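Local coordinates for protein CRISPR-associated endonuclease Cas9 (Campylobacter jejuni subsp. jejuni serotype O:2, PDB 5X2H) that uses a guide RNA to recognise matching invading DNA and, in its full-length form, cleaves the two strands with separate nuclease domains in bacterial antiviral defence, at residues L638-R644 / K674-G679; K661-K667 / I723-I727; I668-N672 / Y701-L707. One frame throughout, in Å; residues are numbered along the deposited sequence.

Contact 1. Residues L638-R644 / K674-G679; sequences LHEETFR and KIVKNG. With nucleotides of chain C; nucleotides of chain B.
Arg-644 and Ile-675 form an isolated antiparallel hydrogen-bonded pair (N to O 2.9 Å) that docks loop 638-644 on strand 674-677 of the wedge domain. Nearer the start of the loop, Glu-640 N donates to Lys-677 O, also at 2.9 Å. Between these ties the loop turns away from the strand, and Glu-641 N and Thr-642 OG1 both donate to phosphate oxygens of DG9 of chain C, contacts consistent with the phosphate lock loop of Cas9 enzymes. A water bridges loop and strand, giving its protons to Glu-640 OE1 and Thr-642 O and accepting from Arg-644 NE and Lys-677 N; the guanidinium also makes salt bridges to Glu-648 and a DNA phosphate.

Apolar contacts back the loop. Lys-674 lays its CD 3.4 Å from the Phe-643 ring centroid, only 2° off the normal, a CH-pi contact that a long flexible chain can make while its NZ carries on to an adenine base of the RNA. Val-676 CG1 abuts the edge of the same ring at CD1, and CG2 packs on His-639 CB.

The His-639 imidazole uses both nitrogens: ND1 donates almost straight to Glu-640 O (2.6 Å), and NE2 hydrogen-bonds to O2' of A49 of chain B at 2.7 Å.

Contact 2. Residues K661-K667 / I723-I727; sequences KALELGK and IKDWI
Lys-661 NZ is gripped by two oxygens of loop 723-727. It donates to the backbone O of Ile-723 at 2.9 Å and makes a salt bridge to Asp-725 OD1, whose modelled separation is too short to be trusted in detail. Lysine suits the place because its chain can run fully extended from the helix, with CG trans to the backbone N (chi1 -171°), past Ile-723 to the two oxygens. Asp-725 leaves its backbone pointing away from the helix, yet its carboxylate turns back and meets the lysine at about a right angle.

The rest of the contact is apolar. Ile-723 splits its branches between two helix residues: CD1 lies 3.6 Å from Ala-662 CB, where a small side chain lets the loop come close, and CG2 lies 3.7 Å from Leu-665 CD1. Helix 655-665 ends here in a Schellman motif, with weak bonds from Lys-667 N to Ala-662 O and from Gly-666 N to Leu-663 O. Gly-666 has a positive phi of 88°, and at its backbone angles a side chain would jam against the preceding carbonyl O. That turn brings Leu-665 and Lys-667 together against Trp-726.

The indole is wide enough to serve both. Leu-665 CD1 sits over one face, 3.8 Å from the centroid of the five-membered ring, as a CH-pi contact, with CD2 against CG and CB. Lys-667 crosses obliquely at the six-membered part, CG 3.8 Å from Trp-726 CZ2; bends at its last two torsions then turn NZ to a DNA phosphate. Tyr-653 packs on Ala-662, Lys-667 and Ile-723, while Lys-713 touches both Leu-665 and Trp-726.

Contact 3. Residues I668-N672 / Y701-L707; sequences IRKVN and YTMDFAL. With nucleotides of chain B; nucleotides of chain D.
Arg-669 and Asp-704 make a two-point salt bridge without the usual coplanar fork: the guanidinium and carboxylate planes stand 60° apart. Arg-669 NH1 reaches Asp-704 OD1 at 3.0 Å, in the guanidinium plane but from above the plane of the carboxylate. The second bond, Arg-669 NH2 to Asp-704 OD2, has the same length but poorer geometry and is weak.

The carboxylate is committed elsewhere too, which may help to set its tilt. OD2 accepts the backbone N-H of Tyr-701 at 2.9 Å through its anti lone pair. Tyr-701 is the N-cap of helix 702-707 and Asp-704 its N3 residue, so this bond is one half of a capping box; a tyrosine at the N-cap cannot supply the reciprocal side-chain bond. An aspartate here also places negative charge at the positive end of the helix dipole, probably a favourable match.

Methionine backs the arginine from one side. Met-703 CB lies 3.8 Å above the guanidinium plane, over its centre, and CG packs against Arg-669 CD. A bend at chi2 (-72°) lets the arginine slide past Met-703, in the opposite direction, to the acid, and NE is hydrogen-bonded to Asn-678 OD1. Further along the strand, Val-671 CG1 meets Met-703 CE at 3.7 Å, and both residues also border the sugar of A50 of chain B.

Tyr-701 sends its hydroxyl out to OP2 of DA4 of chain D, donating at 2.6 Å. With axes 10.8 Å apart at closest approach and inclined by 49°, the segments show a short helix packed on the first strand of a two-stranded antiparallel hairpin (668-671 and 674-677) of the wedge domain, at a place where RNA and DNA both come close.

How the contacts relate
Contact 1 opens first: the chain runs from 638-644 through helices 650-653 and 655-665 and strand 668-671 before strand 674-677 closes it. Before that happens, 661-667 opens contact 2 and 668-672 opens contact 3, so contact 1 crosses both. Contact 3 closes next, at helix 702-707, and lies wholly within the longer excursion that ends at 723-727. Strands 668-671 and 674-677 pair as a hairpin, joining contacts 1 and 3, while Ala-662 and Leu-663 pack on Ile-668 to connect contacts 2 and 3. Asn-678 ND2 probably hydrogen-bonds to Gly-666 O, linking contact 1 to the end of helix 655-665.

Contact 1. Residues L638-R644 / K674-G679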
# COMPACT_ATOMS: atom_id res chain seq x y z
N LEU A 638 -8.38 -4.17 -14.73
CA LEU A 638 -9.39 -4.60 -15.69
C LEU A 638 -8.79 -5.08 -17.00
O LEU A 638 -9.52 -5.67 -17.81
CB LEU A 638 -10.37 -3.47 -15.96
CG LEU A 638 -11.11 -2.93 -14.74
CD1 LEU A 638 -12.10 -1.83 -15.13
CD2 LEU A 638 -11.82 -4.07 -14.02
N HIS A 639 -7.51 -4.84 -17.22
CA HIS A 639 -6.87 -5.13 -18.50
C HIS A 639 -5.38 -4.88 -18.34
O HIS A 639 -4.94 -4.24 -17.38
CB HIS A 639 -7.45 -4.27 -19.62
CG HIS A 639 -7.45 -2.80 -19.31
ND1 HIS A 639 -6.32 -2.02 -19.41
CD2 HIS A 639 -8.44 -1.98 -18.90
CE1 HIS A 639 -6.61 -0.78 -19.07
NE2 HIS A 639 -7.90 -0.72 -18.76
N GLU A 640 -4.60 -5.39 -19.29
CA GLU A 640 -3.20 -5.03 -19.35
C GLU A 640 -3.05 -3.53 -19.59
O GLU A 640 -3.95 -2.86 -20.10
CB GLU A 640 -2.48 -5.82 -20.44
CG GLU A 640 -2.11 -7.25 -20.05
CD GLU A 640 -1.13 -7.88 -21.01
OE1 GLU A 640 -0.83 -7.26 -22.06
OE2 GLU A 640 -0.64 -9.00 -20.72
N GLU A 641 -1.89 -3.00 -19.21
CA GLU A 641 -1.66 -1.57 -19.29
C GLU A 641 -1.06 -1.12 -20.62
O GLU A 641 -0.97 0.09 -20.86
CB GLU A 641 -0.77 -1.12 -18.13
CG GLU A 641 -1.42 -1.36 -16.77
CD GLU A 641 -0.51 -1.01 -15.61
OE1 GLU A 641 0.72 -1.04 -15.79
OE2 GLU A 641 -1.03 -0.70 -14.53
N THR A 642 -0.65 -2.05 -21.48
CA THR A 642 -0.09 -1.70 -22.78
C THR A 642 -1.21 -1.52 -23.79
O THR A 642 -1.94 -2.47 -24.10
CB THR A 642 0.88 -2.78 -23.26
OG1 THR A 642 1.94 -2.92 -22.31
CG2 THR A 642 1.47 -2.39 -24.61
N PHE A 643 -1.34 -0.30 -24.32
CA PHE A 643 -2.27 -0.05 -25.41
C PHE A 643 -1.67 -0.57 -26.71
O PHE A 643 -0.50 -0.32 -27.00
CB PHE A 643 -2.57 1.45 -25.51
CG PHE A 643 -3.05 2.07 -24.22
CD1 PHE A 643 -3.93 1.40 -23.40
CD2 PHE A 643 -2.59 3.32 -23.83
CE1 PHE A 643 -4.37 1.97 -22.21
CE2 PHE A 643 -3.02 3.89 -22.65
CZ PHE A 643 -3.91 3.21 -21.84
N ARG A 644 -2.47 -1.30 -27.48
CA ARG A 644 -1.98 -1.98 -28.67
C ARG A 644 -2.75 -1.56 -29.91
O ARG A 644 -3.93 -1.19 -29.83
CB ARG A 644 -2.07 -3.50 -28.51
CG ARG A 644 -1.36 -4.02 -27.28
CD ARG A 644 -1.37 -5.53 -27.21
NE ARG A 644 -0.65 -5.99 -26.03
CZ ARG A 644 0.68 -6.11 -25.97
NH1 ARG A 644 1.42 -5.81 -27.02
NH2 ARG A 644 1.26 -6.53 -24.85
N LYS A 674 -8.82 2.11 -27.18
CA LYS A 674 -7.52 1.47 -27.14
C LYS A 674 -7.69 -0.03 -26.95
O LYS A 674 -8.45 -0.46 -26.08
CB LYS A 674 -6.67 2.05 -26.00
CG LYS A 674 -6.79 3.56 -25.84
CD LYS A 674 -6.12 4.02 -24.56
CE LYS A 674 -6.50 5.45 -24.21
NZ LYS A 674 -6.07 6.42 -25.26
N ILE A 675 -6.99 -0.81 -27.76
CA ILE A 675 -7.03 -2.27 -27.66
C ILE A 675 -6.12 -2.72 -26.53
O ILE A 675 -4.96 -2.31 -26.46
CB ILE A 675 -6.62 -2.92 -28.99
CG1 ILE A 675 -7.52 -2.45 -30.13
CG2 ILE A 675 -6.65 -4.44 -28.87
CD1 ILE A 675 -8.89 -3.09 -30.14
N VAL A 676 -6.65 -3.56 -25.63
CA VAL A 676 -5.92 -4.05 -24.48
C VAL A 676 -6.26 -5.52 -24.25
O VAL A 676 -7.38 -5.97 -24.55
CB VAL A 676 -6.22 -3.23 -23.21
CG1 VAL A 676 -5.66 -1.81 -23.32
CG2 VAL A 676 -7.72 -3.20 -22.95
N LYS A 677 -5.30 -6.27 -23.72
CA LYS A 677 -5.54 -7.65 -23.35
C LYS A 677 -6.25 -7.72 -21.99
O LYS A 677 -6.34 -6.74 -21.25
CB LYS A 677 -4.24 -8.44 -23.31
CG LYS A 677 -3.50 -8.51 -24.64
CD LYS A 677 -2.30 -9.43 -24.56
CE LYS A 677 -1.60 -9.55 -25.90
NZ LYS A 677 -0.43 -10.46 -25.82
N ASN A 678 -6.75 -8.92 -21.67
CA ASN A 678 -7.51 -9.10 -20.45
C ASN A 678 -6.63 -8.96 -19.21
O ASN A 678 -5.40 -9.05 -19.27
CB ASN A 678 -8.19 -10.47 -20.44
CG ASN A 678 -9.54 -10.45 -21.11
OD1 ASN A 678 -10.40 -9.64 -20.77
ND2 ASN A 678 -9.74 -11.34 -22.08
N GLY A 679 -7.28 -8.71 -18.09
CA GLY A 679 -6.68 -8.88 -16.78
C GLY A 679 -6.87 -10.29 -16.28
O GLY A 679 -7.05 -11.23 -17.05
P DG C 9 1.28 -4.55 -19.10
OP1 DG C 9 0.23 -4.43 -18.06
OP2 DG C 9 0.90 -4.44 -20.53
O5' DG C 9 2.41 -3.46 -18.83
C5' DG C 9 2.85 -3.21 -17.51
C4' DG C 9 4.13 -2.39 -17.52
O4' DG C 9 3.87 -1.10 -18.13
C3' DG C 9 4.72 -2.12 -16.14
O3' DG C 9 6.07 -2.54 -16.11
C2' DG C 9 4.59 -0.61 -15.96
C1' DG C 9 4.51 -0.10 -17.39
N9 DG C 9 3.73 1.13 -17.51
C8 DG C 9 2.38 1.27 -17.31
N7 DG C 9 1.95 2.49 -17.49
C5 DG C 9 3.10 3.21 -17.81
C6 DG C 9 3.25 4.58 -18.10
O6 DG C 9 2.38 5.46 -18.14
N1 DG C 9 4.58 4.91 -18.38
C2 DG C 9 5.62 4.01 -18.38
N2 DG C 9 6.83 4.50 -18.67
N3 DG C 9 5.49 2.71 -18.11
C4 DG C 9 4.20 2.39 -17.83
P A B 49 -6.24 6.76 -15.55
OP1 A B 49 -7.10 7.97 -15.66
OP2 A B 49 -4.90 6.86 -14.91
O5' A B 49 -7.05 5.62 -14.79
C5' A B 49 -8.32 5.19 -15.27
C4' A B 49 -8.20 4.00 -16.20
O4' A B 49 -7.53 2.91 -15.54
C3' A B 49 -9.50 3.40 -16.69
O3' A B 49 -10.03 4.12 -17.79
C2' A B 49 -9.11 1.96 -17.05
O2' A B 49 -8.66 1.88 -18.39
C1' A B 49 -7.93 1.69 -16.12
N9 A B 49 -8.21 0.70 -15.06
C8 A B 49 -7.61 -0.53 -14.92
N7 A B 49 -8.03 -1.23 -13.90
C5 A B 49 -8.98 -0.41 -13.31
C6 A B 49 -9.79 -0.58 -12.18
N6 A B 49 -9.78 -1.67 -11.41
N1 A B 49 -10.63 0.43 -11.85
C2 A B 49 -10.64 1.52 -12.62
N3 A B 49 -9.93 1.79 -13.71
C4 A B 49 -9.10 0.78 -14.01
P U B 22 6.79 5.12 -26.65
OP1 U B 22 7.57 4.25 -27.57
OP2 U B 22 6.75 6.58 -26.87
O5' U B 22 5.28 4.59 -26.64
C5' U B 22 4.99 3.22 -26.43
C4' U B 22 3.54 3.01 -26.07
O4' U B 22 3.20 3.81 -24.91
C3' U B 22 2.53 3.44 -27.12
O3' U B 22 2.37 2.47 -28.14
C2' U B 22 1.27 3.67 -26.29
O2' U B 22 0.64 2.44 -25.98
C1' U B 22 1.86 4.24 -25.00
N1 U B 22 1.80 5.72 -24.93
C2 U B 22 0.59 6.28 -24.58
O2 U B 22 -0.41 5.63 -24.37
N3 U B 22 0.59 7.65 -24.50
C4 U B 22 1.65 8.50 -24.72
O4 U B 22 1.48 9.71 -24.61
C5 U B 22 2.88 7.84 -25.07
C6 U B 22 2.91 6.51 -25.15
O HOH W 1 -10.07 -8.23 -18.25
O HOH W 2 -2.29 -5.26 -23.63

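Contact 2. Residues K661-K667 / I723-I727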
# COMPACT_ATOMS: atom_id res chain seq x y z
N LYS A 661 -14.39 -9.94 -33.89
CA LYS A 661 -14.95 -11.11 -33.24
C LYS A 661 -14.35 -11.32 -31.86
O LYS A 661 -15.07 -11.63 -30.90
CB LYS A 661 -14.72 -12.34 -34.13
CG LYS A 661 -15.44 -13.58 -33.66
CD LYS A 661 -15.44 -14.62 -34.77
CE LYS A 661 -16.29 -15.81 -34.39
NZ LYS A 661 -16.49 -16.73 -35.55
N ALA A 662 -13.03 -11.15 -31.74
CA ALA A 662 -12.39 -11.24 -30.43
C ALA A 662 -12.95 -10.20 -29.47
O ALA A 662 -13.12 -10.48 -28.28
CB ALA A 662 -10.88 -11.08 -30.58
N LEU A 663 -13.23 -9.00 -29.98
CA LEU A 663 -13.84 -7.98 -29.13
C LEU A 663 -15.24 -8.41 -28.68
O LEU A 663 -15.61 -8.19 -27.52
CB LEU A 663 -13.91 -6.65 -29.87
CG LEU A 663 -12.57 -5.91 -30.01
CD1 LEU A 663 -12.71 -4.70 -30.93
CD2 LEU A 663 -12.07 -5.49 -28.63
N GLU A 664 -16.00 -9.04 -29.57
CA GLU A 664 -17.35 -9.46 -29.21
C GLU A 664 -17.35 -10.60 -28.21
O GLU A 664 -18.33 -10.77 -27.47
CB GLU A 664 -18.13 -9.87 -30.46
CG GLU A 664 -19.62 -9.60 -30.35
CD GLU A 664 -20.46 -10.48 -31.24
OE1 GLU A 664 -20.08 -10.70 -32.41
OE2 GLU A 664 -21.51 -10.96 -30.77
N LEU A 665 -16.27 -11.38 -28.15
CA LEU A 665 -16.18 -12.52 -27.24
C LEU A 665 -15.46 -12.19 -25.93
O LEU A 665 -15.52 -13.00 -25.00
CB LEU A 665 -15.46 -13.68 -27.93
CG LEU A 665 -16.22 -14.36 -29.07
CD1 LEU A 665 -15.30 -15.28 -29.85
CD2 LEU A 665 -17.41 -15.12 -28.53
N GLY A 666 -14.80 -11.04 -25.85
CA GLY A 666 -14.06 -10.69 -24.65
C GLY A 666 -12.63 -11.18 -24.61
O GLY A 666 -12.00 -11.07 -23.56
N LYS A 667 -12.11 -11.72 -25.71
CA LYS A 667 -10.72 -12.14 -25.75
C LYS A 667 -9.78 -10.94 -25.69
O LYS A 667 -8.63 -11.07 -25.26
CB LYS A 667 -10.45 -12.97 -27.01
CG LYS A 667 -11.24 -14.27 -27.08
CD LYS A 667 -11.09 -14.93 -28.43
CE LYS A 667 -9.64 -15.25 -28.74
NZ LYS A 667 -9.07 -16.23 -27.79
N ILE A 723 -10.84 -17.30 -35.42
CA ILE A 723 -11.56 -17.47 -34.16
C ILE A 723 -12.88 -18.17 -34.46
O ILE A 723 -13.76 -17.60 -35.12
CB ILE A 723 -11.80 -16.13 -33.45
CG1 ILE A 723 -10.48 -15.41 -33.21
CG2 ILE A 723 -12.54 -16.35 -32.13
CD1 ILE A 723 -10.63 -14.11 -32.47
N LYS A 724 -13.02 -19.40 -33.97
CA LYS A 724 -14.27 -20.13 -34.11
C LYS A 724 -15.33 -19.56 -33.17
O LYS A 724 -15.02 -19.03 -32.11
CB LYS A 724 -14.04 -21.62 -33.82
CG LYS A 724 -15.16 -22.55 -34.25
CD LYS A 724 -14.81 -24.00 -33.92
CE LYS A 724 -15.91 -24.96 -34.33
NZ LYS A 724 -16.04 -25.04 -35.81
N ASP A 725 -16.59 -19.66 -33.59
CA ASP A 725 -17.70 -19.23 -32.75
C ASP A 725 -17.64 -19.91 -31.39
O ASP A 725 -17.39 -21.12 -31.30
CB ASP A 725 -19.05 -19.55 -33.41
CG ASP A 725 -19.36 -18.65 -34.59
OD1 ASP A 725 -18.58 -17.72 -34.86
OD2 ASP A 725 -20.40 -18.88 -35.24
N TRP A 726 -17.88 -19.15 -30.33
CA TRP A 726 -18.04 -19.76 -29.02
C TRP A 726 -19.46 -20.30 -28.88
O TRP A 726 -20.35 -19.99 -29.67
CB TRP A 726 -17.71 -18.77 -27.91
CG TRP A 726 -16.23 -18.54 -27.76
CD1 TRP A 726 -15.25 -18.90 -28.64
CD2 TRP A 726 -15.56 -17.89 -26.67
NE1 TRP A 726 -14.02 -18.52 -28.17
CE2 TRP A 726 -14.18 -17.90 -26.96
CE3 TRP A 726 -16.00 -17.31 -25.47
CZ2 TRP A 726 -13.24 -17.35 -26.09
CZ3 TRP A 726 -15.06 -16.76 -24.62
CH2 TRP A 726 -13.70 -16.79 -24.93
N ILE A 727 -19.66 -21.13 -27.87
CA ILE A 727 -20.87 -21.94 -27.74
C ILE A 727 -21.79 -21.30 -26.71
O ILE A 727 -21.44 -21.17 -25.54
CB ILE A 727 -20.53 -23.39 -27.36
CG1 ILE A 727 -19.58 -23.99 -28.40
CG2 ILE A 727 -21.81 -24.21 -27.26
CD1 ILE A 727 -18.87 -25.23 -27.93

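Contact 3. Residues I668-N672 / Y701-L707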
# COMPACT_ATOMS: atom_id res chain seq x y z
N ILE A 668 -10.26 -9.78 -26.13
CA ILE A 668 -9.57 -8.50 -25.95
C ILE A 668 -10.63 -7.45 -25.66
O ILE A 668 -11.82 -7.64 -25.93
CB ILE A 668 -8.74 -8.09 -27.19
CG1 ILE A 668 -9.58 -8.21 -28.46
CG2 ILE A 668 -7.46 -8.91 -27.27
CD1 ILE A 668 -8.88 -7.70 -29.71
N ARG A 669 -10.19 -6.33 -25.10
CA ARG A 669 -11.08 -5.24 -24.76
C ARG A 669 -10.66 -3.98 -25.51
O ARG A 669 -9.51 -3.84 -25.94
CB ARG A 669 -11.07 -4.96 -23.25
CG ARG A 669 -11.10 -6.21 -22.38
CD ARG A 669 -12.45 -6.90 -22.41
NE ARG A 669 -12.42 -8.14 -21.65
CZ ARG A 669 -13.50 -8.78 -21.21
NH1 ARG A 669 -14.71 -8.29 -21.45
NH2 ARG A 669 -13.37 -9.91 -20.52
N LYS A 670 -11.62 -3.07 -25.65
CA LYS A 670 -11.38 -1.75 -26.24
C LYS A 670 -11.85 -0.72 -25.22
O LYS A 670 -13.05 -0.50 -25.06
CB LYS A 670 -12.12 -1.61 -27.57
CG LYS A 670 -11.32 -0.90 -28.65
CD LYS A 670 -12.02 0.36 -29.13
CE LYS A 670 -12.39 0.26 -30.60
NZ LYS A 670 -13.46 -0.75 -30.84
N VAL A 671 -10.90 -0.10 -24.52
CA VAL A 671 -11.19 0.95 -23.55
C VAL A 671 -10.67 2.27 -24.10
O VAL A 671 -9.53 2.35 -24.55
CB VAL A 671 -10.60 0.63 -22.16
CG1 VAL A 671 -11.09 -0.73 -21.67
CG2 VAL A 671 -9.08 0.66 -22.17
N ASN A 672 -11.53 3.29 -24.09
CA ASN A 672 -11.17 4.62 -24.58
C ASN A 672 -10.61 4.58 -25.99
O ASN A 672 -9.72 5.36 -26.35
CB ASN A 672 -10.18 5.30 -23.63
CG ASN A 672 -10.70 5.38 -22.20
OD1 ASN A 672 -11.90 5.60 -21.98
ND2 ASN A 672 -9.82 5.17 -21.23
N TYR A 701 -13.49 -12.59 -16.51
CA TYR A 701 -12.35 -11.72 -16.24
C TYR A 701 -12.78 -10.53 -15.39
O TYR A 701 -13.96 -10.25 -15.20
CB TYR A 701 -11.71 -11.25 -17.55
CG TYR A 701 -11.26 -12.37 -18.46
CD1 TYR A 701 -12.15 -12.98 -19.35
CD2 TYR A 701 -9.96 -12.84 -18.42
CE1 TYR A 701 -11.74 -14.01 -20.17
CE2 TYR A 701 -9.54 -13.87 -19.24
CZ TYR A 701 -10.44 -14.45 -20.12
OH TYR A 701 -10.02 -15.47 -20.94
N THR A 702 -11.77 -9.82 -14.87
CA THR A 702 -12.05 -8.65 -14.03
C THR A 702 -12.88 -7.62 -14.78
O THR A 702 -13.76 -6.97 -14.20
CB THR A 702 -10.74 -8.03 -13.56
OG1 THR A 702 -9.86 -7.85 -14.68
CG2 THR A 702 -10.06 -8.91 -12.52
N MET A 703 -12.61 -7.45 -16.08
CA MET A 703 -13.39 -6.50 -16.87
C MET A 703 -14.86 -6.89 -16.92
O MET A 703 -15.74 -6.03 -16.88
CB MET A 703 -12.82 -6.40 -18.29
CG MET A 703 -13.64 -5.51 -19.20
SD MET A 703 -13.84 -3.84 -18.53
CE MET A 703 -12.29 -3.09 -19.03
N ASP A 704 -15.15 -8.20 -16.99
CA ASP A 704 -16.54 -8.64 -17.06
C ASP A 704 -17.30 -8.28 -15.80
O ASP A 704 -18.47 -7.88 -15.87
CB ASP A 704 -16.59 -10.15 -17.30
CG ASP A 704 -15.97 -10.55 -18.63
OD1 ASP A 704 -16.38 -9.97 -19.67
OD2 ASP A 704 -15.08 -11.42 -18.64
N PHE A 705 -16.66 -8.40 -14.63
CA PHE A 705 -17.30 -7.97 -13.40
C PHE A 705 -17.51 -6.46 -13.38
O PHE A 705 -18.53 -5.97 -12.89
CB PHE A 705 -16.47 -8.41 -12.19
CG PHE A 705 -17.01 -7.91 -10.87
CD1 PHE A 705 -18.07 -8.56 -10.26
CD2 PHE A 705 -16.46 -6.81 -10.25
CE1 PHE A 705 -18.58 -8.11 -9.05
CE2 PHE A 705 -16.96 -6.35 -9.04
CZ PHE A 705 -18.02 -7.01 -8.44
N ALA A 706 -16.54 -5.71 -13.91
CA ALA A 706 -16.69 -4.26 -13.97
C ALA A 706 -17.88 -3.87 -14.84
O ALA A 706 -18.65 -2.96 -14.50
CB ALA A 706 -15.41 -3.62 -14.50
N LEU A 707 -18.05 -4.56 -15.97
CA LEU A 707 -19.18 -4.32 -16.86
C LEU A 707 -20.49 -4.81 -16.27
O LEU A 707 -21.56 -4.45 -16.78
CB LEU A 707 -18.94 -4.99 -18.21
CG LEU A 707 -17.75 -4.49 -19.03
CD1 LEU A 707 -17.49 -5.40 -20.22
CD2 LEU A 707 -17.98 -3.05 -19.48
P A B 50 -11.58 4.56 -17.82
OP1 A B 50 -11.80 5.32 -19.08
OP2 A B 50 -11.92 5.16 -16.51
O5' A B 50 -12.37 3.19 -17.97
C5' A B 50 -12.48 2.53 -19.22
C4' A B 50 -13.54 1.47 -19.18
O4' A B 50 -13.23 0.53 -18.11
C3' A B 50 -14.95 1.96 -18.86
O3' A B 50 -15.64 2.41 -20.01
C2' A B 50 -15.59 0.75 -18.20
O2' A B 50 -16.01 -0.19 -19.18
C1' A B 50 -14.41 0.16 -17.44
N9 A B 50 -14.33 0.68 -16.06
C8 A B 50 -13.34 1.46 -15.53
N7 A B 50 -13.53 1.77 -14.27
C5 A B 50 -14.73 1.15 -13.95
C6 A B 50 -15.49 1.10 -12.77
N6 A B 50 -15.12 1.71 -11.64
N1 A B 50 -16.64 0.40 -12.78
C2 A B 50 -17.00 -0.21 -13.92
N3 A B 50 -16.38 -0.24 -15.10
C4 A B 50 -15.24 0.47 -15.05
P DA D 4 -6.72 -14.38 -21.89
OP1 DA D 4 -7.39 -13.21 -22.51
OP2 DA D 4 -7.49 -15.52 -21.34
O5' DA D 4 -5.70 -15.01 -22.94
C5' DA D 4 -4.73 -14.20 -23.57
C4' DA D 4 -3.88 -15.05 -24.49
O4' DA D 4 -2.82 -15.70 -23.72
C3' DA D 4 -4.65 -16.19 -25.18
O3' DA D 4 -4.16 -16.37 -26.48
C2' DA D 4 -4.28 -17.38 -24.31
C1' DA D 4 -2.82 -17.06 -24.07
N9 DA D 4 -2.18 -17.87 -23.04
C8 DA D 4 -2.77 -18.51 -21.99
N7 DA D 4 -1.93 -19.20 -21.26
C5 DA D 4 -0.71 -19.01 -21.89
C6 DA D 4 0.59 -19.48 -21.61
N6 DA D 4 0.88 -20.28 -20.57
N1 DA D 4 1.59 -19.10 -22.43
C2 DA D 4 1.30 -18.31 -23.47
N3 DA D 4 0.12 -17.81 -23.83
C4 DA D 4 -0.85 -18.20 -22.99
P U B 80 -16.08 -8.61 -3.00
OP1 U B 80 -15.00 -7.72 -3.49
OP2 U B 80 -16.60 -8.45 -1.62
O5' U B 80 -17.32 -8.48 -4.00
C5' U B 80 -17.79 -7.20 -4.41
C4' U B 80 -19.28 -7.19 -4.65
O4' U B 80 -19.58 -7.92 -5.87
C3' U B 80 -20.14 -7.83 -3.55
O3' U B 80 -21.37 -7.12 -3.47
C2' U B 80 -20.41 -9.22 -4.12
O2' U B 80 -21.55 -9.86 -3.60
C1' U B 80 -20.56 -8.91 -5.60
N1 U B 80 -20.35 -10.05 -6.50
C2 U B 80 -21.42 -10.36 -7.32
O2 U B 80 -22.46 -9.73 -7.31
N3 U B 80 -21.22 -11.43 -8.15
C4 U B 80 -20.08 -12.20 -8.24
O4 U B 80 -20.05 -13.13 -9.04
C5 U B 80 -19.02 -11.82 -7.36
C6 U B 80 -19.19 -10.78 -6.53